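Local coordinates for NlpC/P60 domain-containing protein (Mycobacterium avium subsp. paratuberculosis, PDB 3GT2) that is of unknown function but carries an NlpC/P60 domain of the peptidase C40 family, so it probably acts as a cysteine-type peptidase, at residues A77-G82 with A133-R138. Sequence-based numbering, arbitrary orientation.
Sequences AMYRVG and APYMVR
In this NlpC/P60 domain the type I turn from Met-78 to Val-81, at the end of the short helix that begins at residue 75, packs over strand 136-138, which pairs antiparallel with strand 83-85. Tyr-79 is the residue most covered by the opposite segment, followed by Val-137. The turn is closed by Val-81 N to Met-78 O at 3.2 Å. CG of Tyr-79 stands anti to the backbone N (chi1 -165°), which carries the long flat ring across to residues 133-135. Tyr-79 CE1 lies 3.5 Å from Tyr-135 O, which sits at the ring edge, and the small Ala-133 CB approaches obliquely. Tyr-79 OH accepts a weak hydrogen bond from Tyr-135 N (3.5 Å, 143°) and meets Pro-134 CD. The two methyls of the branched Val-137 diverge: CG2 lies 4.1 Å from Tyr-79 CD1, while CG1 packs tightly against Val-81 O (3.1 Å). Gly-82 has positive phi (68°), and a CB would clash with Arg-138 O, so lacking one lets its CA approach that oxygen to 3.5 Å. Phe-97 meets the Tyr-79 ring edge-to-face, and Lys-84 adds a cation-pi contact. Carbon packing thus mixes with C-H groups set against backbone carbonyls; the weak bond probably adds little, the ring being placed by its packing neighbours together.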
ATOM      1  N   ALA A  77       1.319  10.879   4.692  1.00 21.34           N
ATOM      2  CA  ALA A  77      -0.052  11.375   4.727  1.00 19.63           C
ATOM      3  C   ALA A  77      -1.057  10.241   4.916  1.00 20.07           C
ATOM      4  O   ALA A  77      -2.090  10.422   5.558  1.00 22.14           O
ATOM      5  CB  ALA A  77      -0.373  12.167   3.452  1.00 19.94           C
HETATM    6  N   MSE A  78      -0.767   9.072   4.346  1.00 19.24           N
HETATM    7  CA  MSE A  78      -1.640   7.915   4.555  1.00 16.87           C
HETATM    8  C   MSE A  78      -1.662   7.511   6.023  1.00 18.44           C
HETATM    9  O   MSE A  78      -2.672   7.019   6.523  1.00 19.76           O
HETATM   10  CB  MSE A  78      -1.190   6.729   3.703  1.00 14.36           C
HETATM   11  CG  MSE A  78      -1.375   6.919   2.224  1.00 19.92           C
HETATM   12 SE   MSE A  78      -0.523   5.499   1.193  1.00 23.46          SE
HETATM   13  CE  MSE A  78      -0.801   6.262  -0.565  1.00 19.97           C
ATOM     14  N   TYR A  79      -0.541   7.720   6.710  1.00 17.89           N
ATOM     15  CA  TYR A  79      -0.415   7.356   8.115  1.00 17.73           C
ATOM     16  C   TYR A  79      -1.362   8.191   8.962  1.00 21.46           C
ATOM     17  O   TYR A  79      -1.643   7.849  10.096  1.00 23.24           O
ATOM     18  CB  TYR A  79       1.010   7.607   8.585  1.00 16.28           C
ATOM     19  CG  TYR A  79       1.365   6.948   9.894  1.00 16.74           C
ATOM     20  CD1 TYR A  79       1.286   5.566  10.041  1.00 18.31           C
ATOM     21  CD2 TYR A  79       1.805   7.703  10.976  1.00 18.30           C
ATOM     22  CE1 TYR A  79       1.623   4.953  11.234  1.00 21.36           C
ATOM     23  CE2 TYR A  79       2.141   7.096  12.177  1.00 23.02           C
ATOM     24  CZ  TYR A  79       2.049   5.717  12.294  1.00 23.64           C
ATOM     25  OH  TYR A  79       2.381   5.085  13.467  1.00 20.32           O
ATOM     26  N   ARG A  80      -1.849   9.290   8.400  1.00 21.93           N
ATOM     27  CA  ARG A  80      -2.681  10.227   9.154  1.00 23.95           C
ATOM     28  C   ARG A  80      -4.161  10.160   8.795  1.00 26.48           C
ATOM     29  O   ARG A  80      -4.945  11.015   9.204  1.00 29.64           O
ATOM     30  CB  ARG A  80      -2.156  11.653   8.975  1.00 26.63           C
ATOM     31  CG  ARG A  80      -0.767  11.849   9.569  1.00 27.26           C
ATOM     32  CD  ARG A  80      -0.141  13.154   9.099  1.00 36.19           C
ATOM     33  NE  ARG A  80      -0.927  14.308   9.523  1.00 42.30           N
ATOM     34  CZ  ARG A  80      -0.879  14.835  10.741  1.00 46.86           C
ATOM     35  NH1 ARG A  80      -0.085  14.310  11.666  1.00 46.59           N
ATOM     36  NH2 ARG A  80      -1.632  15.885  11.038  1.00 50.46           N
ATOM     37  N   VAL A  81      -4.549   9.148   8.032  1.00 19.68           N
ATOM     38  CA  VAL A  81      -5.961   8.950   7.737  1.00 18.83           C
ATOM     39  C   VAL A  81      -6.428   7.605   8.285  1.00 21.00           C
ATOM     40  O   VAL A  81      -5.618   6.788   8.714  1.00 23.49           O
ATOM     41  CB  VAL A  81      -6.257   9.046   6.234  1.00 22.80           C
ATOM     42  CG1 VAL A  81      -5.641  10.319   5.674  1.00 22.18           C
ATOM     43  CG2 VAL A  81      -5.721   7.820   5.507  1.00 22.60           C
ATOM     44  N   GLY A  82      -7.730   7.378   8.259  1.00 21.06           N
ATOM     45  CA  GLY A  82      -8.280   6.114   8.699  1.00 20.22           C
ATOM     46  C   GLY A  82      -8.153   5.862  10.190  1.00 24.86           C
ATOM     47  O   GLY A  82      -8.048   6.793  10.994  1.00 26.06           O
ATOM     48  N   ALA A 133       6.717   1.359  11.610  1.00 15.52           N
ATOM     49  CA  ALA A 133       6.065   2.351  12.456  1.00 16.42           C
ATOM     50  C   ALA A 133       5.209   1.603  13.470  1.00 21.17           C
ATOM     51  O   ALA A 133       4.810   0.463  13.219  1.00 20.52           O
ATOM     52  CB  ALA A 133       5.208   3.280  11.598  1.00 18.84           C
ATOM     53  N   PRO A 134       4.922   2.245  14.616  1.00 23.30           N
ATOM     54  CA  PRO A 134       4.237   1.639  15.764  1.00 25.71           C
ATOM     55  C   PRO A 134       2.810   1.166  15.486  1.00 22.38           C
ATOM     56  O   PRO A 134       2.340   0.248  16.168  1.00 21.13           O
ATOM     57  CB  PRO A 134       4.184   2.782  16.785  1.00 25.29           C
ATOM     58  CG  PRO A 134       5.158   3.772  16.348  1.00 30.87           C
ATOM     59  CD  PRO A 134       5.271   3.652  14.864  1.00 25.24           C
ATOM     60  N   TYR A 135       2.121   1.808  14.547  1.00 16.91           N
ATOM     61  CA  TYR A 135       0.739   1.453  14.254  1.00 13.43           C
ATOM     62  C   TYR A 135       0.559   1.086  12.800  1.00 15.63           C
ATOM     63  O   TYR A 135       1.321   1.528  11.932  1.00 16.62           O
ATOM     64  CB  TYR A 135      -0.206   2.610  14.559  1.00 13.16           C
ATOM     65  CG  TYR A 135      -0.237   2.996  16.008  1.00 14.80           C
ATOM     66  CD1 TYR A 135      -0.895   2.205  16.936  1.00 19.02           C
ATOM     67  CD2 TYR A 135       0.385   4.153  16.444  1.00 18.55           C
ATOM     68  CE1 TYR A 135      -0.931   2.556  18.272  1.00 22.18           C
ATOM     69  CE2 TYR A 135       0.350   4.522  17.780  1.00 22.19           C
ATOM     70  CZ  TYR A 135      -0.311   3.716  18.685  1.00 26.32           C
ATOM     71  OH  TYR A 135      -0.351   4.061  20.010  1.00 28.34           O
HETATM   72  N   MSE A 136      -0.456   0.275  12.540  1.00 16.02           N
HETATM   73  CA  MSE A 136      -0.925   0.084  11.182  1.00 16.07           C
HETATM   74  C   MSE A 136      -2.189   0.917  10.982  1.00 16.68           C
HETATM   75  O   MSE A 136      -2.692   1.513  11.936  1.00 19.30           O
HETATM   76  CB  MSE A 136      -1.147  -1.405  10.903  1.00 18.95           C
HETATM   77  CG  MSE A 136       0.159  -2.153  10.962  1.00 23.72           C
HETATM   78 SE   MSE A 136      -0.009  -4.073  10.889  1.00 29.43          SE
HETATM   79  CE  MSE A 136      -1.017  -4.263   9.219  1.00 19.04           C
ATOM     80  N   VAL A 137      -2.687   0.990   9.749  1.00 14.20           N
ATOM     81  CA  VAL A 137      -3.833   1.849   9.452  1.00 13.75           C
ATOM     82  C   VAL A 137      -4.880   1.083   8.670  1.00 18.37           C
ATOM     83  O   VAL A 137      -4.564   0.412   7.684  1.00 20.24           O
ATOM     84  CB  VAL A 137      -3.424   3.103   8.636  1.00 20.21           C
ATOM     85  CG1 VAL A 137      -4.665   3.887   8.180  1.00 18.40           C
ATOM     86  CG2 VAL A 137      -2.483   3.981   9.452  1.00 19.65           C
ATOM     87  N   ARG A 138      -6.124   1.173   9.125  1.00 15.63           N
ATOM     88  CA  ARG A 138      -7.243   0.591   8.394  1.00 16.56           C
ATOM     89  C   ARG A 138      -8.051   1.684   7.706  1.00 20.69           C
ATOM     90  O   ARG A 138      -8.443   2.661   8.340  1.00 18.97           O
ATOM     91  CB  ARG A 138      -8.123  -0.205   9.354  1.00 15.58           C
ATOM     92  CG  ARG A 138      -9.336  -0.864   8.715  1.00 17.70           C
ATOM     93  CD  ARG A 138      -9.915  -1.893   9.681  1.00 19.71           C
ATOM     94  NE  ARG A 138      -8.903  -2.885  10.049  1.00 24.27           N
ATOM     95  CZ  ARG A 138      -8.935  -3.621  11.157  1.00 27.97           C
ATOM     96  NH1 ARG A 138      -9.932  -3.480  12.022  1.00 25.70           N
ATOM     97  NH2 ARG A 138      -7.969  -4.499  11.405  1.00 25.55           N
TER